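Local coordinates for protein 3-keto-5-aminohexanoate cleavage enzyme (Burkholderia xenovorans LB400, PDB 3E49) that binds zinc in a TIM barrel and probably cleaves a beta-keto acid such as 3-keto-5-aminohexanoate, at residues A[18-23]-A[134-139]; A[84-89]-A[109-114]; A[262-267]-A[274-279]. All coordinates share one frame; numbering follows the deposited sequence.

Contact 1: A[18-23]-A[134-139]; sequences IHTPSM and GWEREH
Glu-136 reaches from helix 134-141 to the loop 18-23 and accepts hydrogen bonds from the loop with both carboxylate oxygens. OE1 of Glu-136 takes two donors: on its anti side the hydroxyl OG1 of Thr-20 at 2.8 Å, and on its syn side the backbone N of Ser-22 at 2.9 Å. The other oxygen, OE2 of Glu-136, accepts from OG of Ser-22 at 2.6 Å, again syn. All three donors lie close to the carboxylate plane, so that rotation of the group is fixed, and OE2 also accepts from the backbone N of His-133. One turn further along the helix, NE2 of His-139 donates to O of Ile-18 (2.8 Å, 155° at the hydrogen), the acceptor lying near the imidazole plane. CG of His-139 is anti to its own N (chi1 160°), which carries the ring out toward the loop.

Apolar contacts fill in between these bonds. CG2 of Thr-20 touches both rings obliquely, 3.5 Å from CD2 of His-139 and 3.8 Å from CH2 of Trp-135. CD of Pro-21 meets CZ2 of Trp-135 at 3.6 Å, while the indole NE1 is held by O of Asp-58.

Ile-18 lies about 7 Å by its side chain from the bound zinc. Through one glutamate carboxylate, which accepts from two hydroxyls and a backbone N, the contact joins helix 134-141 to the loop after the first strand of the TIM barrel, a loop that runs close to the metal site.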
loop_
_atom_site.group_PDB
_atom_site.type_symbol
_atom_site.label_atom_id
_atom_site.label_comp_id
_atom_site.label_asym_id
_atom_site.label_seq_id
_atom_site.Cartn_x
_atom_site.Cartn_y
_atom_site.Cartn_z
ATOM N N ILE A 18 -22.331 6.408 -21.825
ATOM C CA ILE A 18 -21.770 5.058 -21.998
ATOM C C ILE A 18 -22.840 4.009 -22.279
ATOM O O ILE A 18 -22.789 3.294 -23.316
ATOM C CB ILE A 18 -20.883 4.670 -20.797
ATOM C CG1 ILE A 18 -19.504 5.324 -20.988
ATOM C CG2 ILE A 18 -20.675 3.177 -20.759
ATOM C CD1 ILE A 18 -18.517 5.140 -19.811
ATOM N N HIS A 19 -23.775 3.888 -21.347
ATOM C CA HIS A 19 -24.880 2.983 -21.496
ATOM C C HIS A 19 -25.802 3.389 -22.690
ATOM O O HIS A 19 -25.878 4.576 -23.045
ATOM C CB HIS A 19 -25.689 2.900 -20.203
ATOM C CG HIS A 19 -24.910 2.364 -19.033
ATOM N ND1 HIS A 19 -24.912 2.964 -17.793
ATOM C CD2 HIS A 19 -24.076 1.303 -18.930
ATOM C CE1 HIS A 19 -24.147 2.288 -16.965
ATOM N NE2 HIS A 19 -23.631 1.262 -17.629
ATOM N N THR A 20 -26.465 2.388 -23.285
ATOM C CA THR A 20 -27.429 2.609 -24.369
ATOM C C THR A 20 -28.872 2.239 -23.926
ATOM O O THR A 20 -29.072 1.441 -22.998
ATOM C CB THR A 20 -26.965 1.962 -25.655
ATOM O OG1 THR A 20 -27.165 0.545 -25.607
ATOM C CG2 THR A 20 -25.510 2.298 -25.927
ATOM N N PRO A 21 -29.899 2.889 -24.521
ATOM C CA PRO A 21 -31.285 2.724 -24.085
ATOM C C PRO A 21 -31.817 1.300 -24.120
ATOM O O PRO A 21 -32.661 0.918 -23.310
ATOM C CB PRO A 21 -32.074 3.640 -25.052
ATOM C CG PRO A 21 -31.103 4.614 -25.562
ATOM C CD PRO A 21 -29.798 3.831 -25.654
ATOM N N SER A 22 -31.306 0.504 -25.038
ATOM C CA SER A 22 -31.718 -0.895 -25.127
ATOM C C SER A 22 -31.248 -1.717 -23.930
ATOM O O SER A 22 -31.730 -2.812 -23.704
ATOM C CB SER A 22 -31.199 -1.503 -26.427
ATOM O OG SER A 22 -31.764 -0.833 -27.552
HETATM N N MSE A 23 -30.287 -1.201 -23.175
HETATM C CA MSE A 23 -29.758 -1.903 -22.010
HETATM C C MSE A 23 -30.668 -1.871 -20.817
HETATM O O MSE A 23 -30.627 -2.757 -19.963
HETATM C CB MSE A 23 -28.425 -1.287 -21.606
HETATM C CG MSE A 23 -27.394 -1.307 -22.681
HETATM SE SE MSE A 23 -25.652 -0.774 -22.052
HETATM C CE MSE A 23 -24.838 -0.946 -23.599
ATOM N N GLY A 134 -29.626 1.374 -34.522
ATOM C CA GLY A 134 -28.359 0.993 -35.080
ATOM C C GLY A 134 -27.153 1.634 -34.442
ATOM O O GLY A 134 -26.079 1.011 -34.378
ATOM N N TRP A 135 -27.316 2.866 -33.945
ATOM C CA TRP A 135 -26.175 3.584 -33.415
ATOM C C TRP A 135 -25.590 2.882 -32.189
ATOM O O TRP A 135 -24.409 2.986 -31.935
ATOM C CB TRP A 135 -26.547 5.050 -33.074
ATOM C CG TRP A 135 -27.418 5.211 -31.878
ATOM C CD1 TRP A 135 -28.763 5.336 -31.851
ATOM C CD2 TRP A 135 -26.985 5.251 -30.517
ATOM N NE1 TRP A 135 -29.206 5.435 -30.564
ATOM C CE2 TRP A 135 -28.130 5.379 -29.723
ATOM C CE3 TRP A 135 -25.727 5.181 -29.896
ATOM C CZ2 TRP A 135 -28.074 5.443 -28.345
ATOM C CZ3 TRP A 135 -25.666 5.249 -28.508
ATOM C CH2 TRP A 135 -26.827 5.366 -27.756
ATOM N N GLU A 136 -26.424 2.139 -31.476
ATOM C CA GLU A 136 -26.023 1.524 -30.192
ATOM C C GLU A 136 -24.888 0.506 -30.341
ATOM O O GLU A 136 -23.881 0.578 -29.623
ATOM C CB GLU A 136 -27.232 0.883 -29.516
ATOM C CG GLU A 136 -28.372 1.853 -29.175
ATOM C CD GLU A 136 -29.508 1.165 -28.451
ATOM O OE1 GLU A 136 -29.394 0.908 -27.223
ATOM O OE2 GLU A 136 -30.561 0.890 -29.089
ATOM N N ARG A 137 -25.040 -0.437 -31.266
ATOM C CA ARG A 137 -23.992 -1.447 -31.460
ATOM C C ARG A 137 -22.708 -0.789 -31.944
ATOM O O ARG A 137 -21.630 -1.108 -31.474
ATOM C CB ARG A 137 -24.442 -2.559 -32.419
ATOM C CG ARG A 137 -23.317 -3.520 -32.803
ATOM C CD ARG A 137 -23.842 -4.701 -33.590
ATOM N NE ARG A 137 -24.641 -5.556 -32.721
ATOM C CZ ARG A 137 -24.128 -6.466 -31.905
ATOM N NH1 ARG A 137 -22.804 -6.655 -31.840
ATOM N NH2 ARG A 137 -24.937 -7.176 -31.138
ATOM N N GLU A 138 -22.845 0.142 -32.876
ATOM C CA GLU A 138 -21.717 0.874 -33.414
ATOM C C GLU A 138 -20.980 1.651 -32.293
ATOM O O GLU A 138 -19.749 1.664 -32.237
ATOM C CB GLU A 138 -22.221 1.844 -34.489
ATOM N N HIS A 139 -21.749 2.315 -31.440
ATOM C CA HIS A 139 -21.206 3.050 -30.282
ATOM C C HIS A 139 -20.281 2.149 -29.453
ATOM O O HIS A 139 -19.153 2.539 -29.127
ATOM C CB HIS A 139 -22.380 3.598 -29.466
ATOM C CG HIS A 139 -22.062 3.963 -28.054
ATOM N ND1 HIS A 139 -21.497 5.172 -27.704
ATOM C CD2 HIS A 139 -22.340 3.326 -26.890
ATOM C CE1 HIS A 139 -21.390 5.238 -26.388
ATOM N NE2 HIS A 139 -21.893 4.131 -25.871
#

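Contact 2: A[84-89]-A[109-114]; sequences NLTTGG and LASLNM
Asn-84 and Leu-85 pair in parallel with Leu-109 and Ala-110. N of Leu-85 donates to O of Leu-109 at 3.1 Å, and O of Leu-85 accepts from N of Ser-111 at 2.9 Å.

Beyond the ladder, side chains take over the bonding. OG1 of Thr-87 donates to O of Ser-111 at 2.6 Å; chi1 of 67° sets this hydroxyl between the N and the carbonyl carbon of Thr-87. Thr-87 gives a second bond, from its N to OG of Ser-111, at 3.3 Å. One water links OG1 of Thr-86 with OG of Ser-111, and another joins OG1 of Thr-87 to N of Asn-113. OG1 of Thr-86 also accepts from N of Gly-88, an ST turn, and from N of Gly-89, an ST motif.

Van der Waals contact is modest: CB of Leu-109 lies 3.7 Å from CG of Asn-84, whose ND2 is held by Glu-170, and CB of Ala-110 is 4.0 Å from CG2 of Thr-87.

Together with helix 95-105 the strands form a beta-alpha-beta unit. Strand 48-54 pairs with 82-85 on its other side, and its zinc ligands are touched by side chains: His-50 by Asn-84 and Ser-111, His-52 by Thr-86. Strand 168-173 pairs with 109-113.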
loop_
_atom_site.group_PDB
_atom_site.type_symbol
_atom_site.label_atom_id
_atom_site.label_comp_id
_atom_site.label_asym_id
_atom_site.label_seq_id
_atom_site.Cartn_x
_atom_site.Cartn_y
_atom_site.Cartn_z
ATOM N N ASN A 84 -24.112 19.994 -12.765
ATOM C CA ASN A 84 -22.771 19.727 -13.194
ATOM C C ASN A 84 -22.842 19.190 -14.621
ATOM O O ASN A 84 -23.407 18.141 -14.840
ATOM C CB ASN A 84 -22.192 18.700 -12.219
ATOM C CG ASN A 84 -20.826 18.217 -12.588
ATOM O OD1 ASN A 84 -20.289 18.504 -13.665
ATOM N ND2 ASN A 84 -20.241 17.424 -11.685
ATOM N N LEU A 85 -22.314 19.924 -15.590
ATOM C CA LEU A 85 -22.342 19.483 -16.997
ATOM C C LEU A 85 -21.087 18.821 -17.466
ATOM O O LEU A 85 -20.000 19.284 -17.178
ATOM C CB LEU A 85 -22.531 20.676 -17.939
ATOM C CG LEU A 85 -23.776 21.511 -17.618
ATOM C CD1 LEU A 85 -23.931 22.598 -18.704
ATOM C CD2 LEU A 85 -25.015 20.610 -17.478
ATOM N N THR A 86 -21.259 17.784 -18.279
ATOM C CA THR A 86 -20.150 17.068 -18.855
ATOM C C THR A 86 -19.420 17.880 -19.939
ATOM O O THR A 86 -20.053 18.689 -20.619
ATOM C CB THR A 86 -20.618 15.743 -19.495
ATOM O OG1 THR A 86 -19.479 15.073 -20.005
ATOM C CG2 THR A 86 -21.598 15.979 -20.668
ATOM N N THR A 87 -18.098 17.697 -20.039
ATOM C CA THR A 87 -17.281 18.258 -21.110
ATOM C C THR A 87 -16.720 17.133 -21.946
ATOM O O THR A 87 -15.873 17.346 -22.790
ATOM C CB THR A 87 -16.106 19.131 -20.622
ATOM O OG1 THR A 87 -15.098 18.363 -19.925
ATOM C CG2 THR A 87 -16.614 20.216 -19.788
ATOM N N GLY A 88 -17.167 15.921 -21.668
ATOM C CA GLY A 88 -16.706 14.751 -22.400
ATOM C C GLY A 88 -17.794 14.385 -23.362
ATOM O O GLY A 88 -17.653 14.541 -24.601
ATOM N N GLY A 89 -18.916 13.992 -22.752
ATOM C CA GLY A 89 -20.092 13.532 -23.462
ATOM C C GLY A 89 -19.694 12.167 -23.995
ATOM O O GLY A 89 -19.242 11.290 -23.231
ATOM N N LEU A 109 -20.441 23.715 -11.864
ATOM C CA LEU A 109 -19.507 22.609 -12.038
ATOM C C LEU A 109 -19.552 22.090 -13.461
ATOM O O LEU A 109 -20.620 22.110 -14.093
ATOM C CB LEU A 109 -19.882 21.434 -11.108
ATOM C CG LEU A 109 -19.456 21.430 -9.663
ATOM C CD1 LEU A 109 -20.172 20.285 -8.881
ATOM C CD2 LEU A 109 -17.914 21.382 -9.566
ATOM N N ALA A 110 -18.407 21.577 -13.931
ATOM C CA ALA A 110 -18.340 20.855 -15.184
ATOM C C ALA A 110 -17.387 19.679 -14.957
ATOM O O ALA A 110 -16.438 19.803 -14.166
ATOM C CB ALA A 110 -17.823 21.740 -16.308
ATOM N N SER A 111 -17.617 18.553 -15.624
ATOM C CA SER A 111 -16.711 17.424 -15.457
ATOM C C SER A 111 -15.507 17.688 -16.332
ATOM O O SER A 111 -15.624 18.385 -17.339
ATOM C CB SER A 111 -17.410 16.123 -15.843
ATOM O OG SER A 111 -17.629 16.068 -17.244
ATOM N N LEU A 112 -14.343 17.150 -15.966
ATOM C CA LEU A 112 -13.116 17.340 -16.742
ATOM C C LEU A 112 -12.313 16.039 -16.626
ATOM O O LEU A 112 -11.824 15.695 -15.535
ATOM C CB LEU A 112 -12.309 18.550 -16.228
ATOM C CG LEU A 112 -10.951 18.952 -16.845
ATOM C CD1 LEU A 112 -10.911 18.880 -18.328
ATOM C CD2 LEU A 112 -10.552 20.359 -16.415
ATOM N N ASN A 113 -12.251 15.295 -17.718
ATOM C CA ASN A 113 -11.496 14.056 -17.774
ATOM C C ASN A 113 -10.013 14.428 -17.790
ATOM O O ASN A 113 -9.617 15.313 -18.527
ATOM C CB ASN A 113 -11.928 13.254 -18.992
ATOM C CG ASN A 113 -11.223 11.907 -19.102
ATOM O OD1 ASN A 113 -10.018 11.824 -19.069
ATOM N ND2 ASN A 113 -11.996 10.864 -19.310
HETATM N N MSE A 114 -9.176 13.745 -17.000
HETATM C CA MSE A 114 -7.809 14.231 -16.839
HETATM C C MSE A 114 -6.697 13.623 -17.639
HETATM O O MSE A 114 -5.527 13.786 -17.286
HETATM C CB MSE A 114 -7.455 14.276 -15.334
HETATM C CG MSE A 114 -8.139 15.425 -14.599
HETATM SE SE MSE A 114 -7.627 17.172 -15.270
HETATM C CE MSE A 114 -5.859 17.130 -15.166
HETATM O O HOH W 1 -18.512 13.139 -18.115
HETATM O O HOH W 2 -13.417 16.254 -20.432
#

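Contact 3: A[262-267]-A[274-279]; sequences LWIAPG and AAQVRK
NE2 of Gln-276 donates to two carbonyls of the turning chain before it, O of Trp-263 at 3.0 Å and O of Ser-261. The bond to Trp-263 is somewhat bent, 146° at the hydrogen, and its donor stands above the carbonyl plane, 41° out of it. Gln-276 attains this reach by a chain extended beyond CG. At the other end of the amide, OE1 of Gln-276 receives weak hydrogen bonds from N of Gly-257 and NE2 of Gln-240. The two carbonyls at NE2, with weaker help at OE1, probably settle the orientation of the amide. A buried helical side chain is thereby bonded to carbonyls of the preceding chain.

The apolar part of the contact rests on Ile-264. Its CG1 branch, anti to the backbone N (chi1 -168°), sends CD1 against the helix, where this methyl meets several groups at once. CD1 of Ile-264 is 3.9 Å from CB of Ala-275 and equally 3.9 Å from CG of Gln-276. It also lies 3.6 Å from O of Ala-275, and CB of Lys-279, one turn on, borders it at 4.2 Å. The methyl therefore sits over the helix surface among Ala-275, Gln-276 and Lys-279. The ammonium of Lys-279 is engaged elsewhere, with OE1 of Gln-282 and with O of Glu-285 of a second subunit, which places this edge of the contact at the subunit interface.

Opposite Glu-268 the chain fits a classic beta bulge at Ile-264 and Ala-265, at the corner where it changes direction. Packed on helix 273-286, this bulged loop belongs to the connection that follows barrel strand 253-256 and leads into that outer helix of the TIM barrel.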
loop_
_atom_site.group_PDB
_atom_site.type_symbol
_atom_site.label_atom_id
_atom_site.label_comp_id
_atom_site.label_asym_id
_atom_site.label_seq_id
_atom_site.Cartn_x
_atom_site.Cartn_y
_atom_site.Cartn_z
ATOM N N LEU A 262 -26.169 0.340 -14.129
ATOM C CA LEU A 262 -27.578 0.117 -14.433
ATOM C C LEU A 262 -28.310 -0.663 -13.334
ATOM O O LEU A 262 -29.549 -0.710 -13.335
ATOM C CB LEU A 262 -27.713 -0.610 -15.776
ATOM C CG LEU A 262 -27.323 0.148 -17.043
ATOM C CD1 LEU A 262 -27.589 -0.620 -18.246
ATOM C CD2 LEU A 262 -28.135 1.443 -17.118
ATOM N N TRP A 263 -27.559 -1.148 -12.340
ATOM C CA TRP A 263 -28.068 -2.064 -11.302
ATOM C C TRP A 263 -28.308 -1.508 -9.927
ATOM O O TRP A 263 -27.682 -0.555 -9.512
ATOM C CB TRP A 263 -27.074 -3.240 -11.111
ATOM C CG TRP A 263 -26.546 -3.673 -12.372
ATOM C CD1 TRP A 263 -25.375 -3.261 -12.962
ATOM C CD2 TRP A 263 -27.176 -4.562 -13.296
ATOM N NE1 TRP A 263 -25.244 -3.848 -14.196
ATOM C CE2 TRP A 263 -26.337 -4.647 -14.430
ATOM C CE3 TRP A 263 -28.364 -5.298 -13.271
ATOM C CZ2 TRP A 263 -26.650 -5.445 -15.533
ATOM C CZ3 TRP A 263 -28.682 -6.082 -14.359
ATOM C CH2 TRP A 263 -27.821 -6.165 -15.476
ATOM N N ILE A 264 -29.222 -2.153 -9.206
ATOM C CA ILE A 264 -29.536 -1.769 -7.849
ATOM C C ILE A 264 -29.167 -2.874 -6.906
ATOM O O ILE A 264 -29.037 -2.668 -5.715
ATOM C CB ILE A 264 -31.007 -1.387 -7.677
ATOM C CG1 ILE A 264 -31.235 -0.715 -6.311
ATOM C CG2 ILE A 264 -31.930 -2.613 -7.889
ATOM C CD1 ILE A 264 -30.472 0.582 -6.100
ATOM N N ALA A 265 -28.966 -4.056 -7.455
ATOM C CA ALA A 265 -28.531 -5.186 -6.688
ATOM C C ALA A 265 -28.141 -6.191 -7.757
ATOM O O ALA A 265 -28.428 -5.986 -8.939
ATOM C CB ALA A 265 -29.638 -5.685 -5.827
ATOM N N PRO A 266 -27.434 -7.258 -7.381
ATOM C CA PRO A 266 -27.034 -8.230 -8.404
ATOM C C PRO A 266 -28.180 -8.725 -9.265
ATOM O O PRO A 266 -29.173 -9.218 -8.743
ATOM C CB PRO A 266 -26.443 -9.367 -7.591
ATOM C CG PRO A 266 -25.967 -8.723 -6.322
ATOM C CD PRO A 266 -26.934 -7.611 -6.039
ATOM N N GLY A 267 -28.037 -8.578 -10.578
ATOM C CA GLY A 267 -29.071 -9.001 -11.532
ATOM C C GLY A 267 -30.416 -8.277 -11.470
ATOM O O GLY A 267 -31.409 -8.755 -12.027
ATOM N N ALA A 274 -32.652 7.682 -8.105
ATOM C CA ALA A 274 -32.959 7.852 -6.696
ATOM C C ALA A 274 -32.839 6.550 -5.886
ATOM O O ALA A 274 -32.434 6.561 -4.739
ATOM C CB ALA A 274 -34.352 8.496 -6.529
ATOM N N ALA A 275 -33.156 5.415 -6.480
ATOM C CA ALA A 275 -33.030 4.145 -5.800
ATOM C C ALA A 275 -31.576 3.970 -5.337
ATOM O O ALA A 275 -31.327 3.524 -4.213
ATOM C CB ALA A 275 -33.418 3.012 -6.751
ATOM N N GLN A 276 -30.634 4.340 -6.210
ATOM C CA GLN A 276 -29.196 4.235 -5.920
ATOM C C GLN A 276 -28.735 5.214 -4.859
ATOM O O GLN A 276 -27.848 4.877 -4.049
ATOM C CB GLN A 276 -28.392 4.407 -7.201
ATOM C CG GLN A 276 -28.559 3.261 -8.177
ATOM C CD GLN A 276 -27.736 3.437 -9.433
ATOM O OE1 GLN A 276 -27.239 4.523 -9.691
ATOM N NE2 GLN A 276 -27.546 2.352 -10.195
ATOM N N VAL A 277 -29.338 6.415 -4.833
ATOM C CA VAL A 277 -29.022 7.387 -3.799
ATOM C C VAL A 277 -29.482 6.793 -2.475
ATOM O O VAL A 277 -28.796 6.899 -1.446
ATOM C CB VAL A 277 -29.691 8.770 -4.060
ATOM C CG1 VAL A 277 -29.466 9.715 -2.885
ATOM C CG2 VAL A 277 -29.184 9.424 -5.370
ATOM N N ARG A 278 -30.653 6.173 -2.468
ATOM C CA ARG A 278 -31.156 5.553 -1.222
ATOM C C ARG A 278 -30.278 4.418 -0.741
ATOM O O ARG A 278 -30.071 4.253 0.454
ATOM C CB ARG A 278 -32.603 5.069 -1.382
ATOM C CG ARG A 278 -33.607 6.214 -1.471
ATOM C CD ARG A 278 -35.057 5.752 -1.372
ATOM N NE ARG A 278 -35.476 4.940 -2.498
ATOM C CZ ARG A 278 -35.953 5.397 -3.638
ATOM N NH1 ARG A 278 -36.108 6.702 -3.837
ATOM N NH2 ARG A 278 -36.289 4.531 -4.579
ATOM N N LYS A 279 -29.751 3.641 -1.665
ATOM C CA LYS A 279 -28.920 2.503 -1.299
ATOM C C LYS A 279 -27.638 2.969 -0.618
ATOM O O LYS A 279 -27.305 2.487 0.446
ATOM C CB LYS A 279 -28.621 1.629 -2.517
ATOM C CG LYS A 279 -28.245 0.179 -2.214
ATOM C CD LYS A 279 -29.439 -0.533 -1.577
ATOM C CE LYS A 279 -29.179 -1.984 -1.265
ATOM N NZ LYS A 279 -30.146 -2.491 -0.203
#

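Overall arrangement
From the N terminus, strand 10-13 leads into loop 18-23, which meets helix 134-141 in contact 1 and so closes a long loop of chain. Contact 2 is nested inside that loop, its shorter closure joining two neighbouring barrel strands beside the zinc ligands; the nearest atoms of the two contacts are about 6 Å apart. Contact 3 follows in series, closing a short connection between the last barrel strand and helix 273-286. Although distant in sequence, contacts 1 and 3 touch: CB of Met-23 packs on CD1 of Leu-262 at 3.5 Å. Together the three tie a peripheral helix, the barrel wall and the closing helix into one fold.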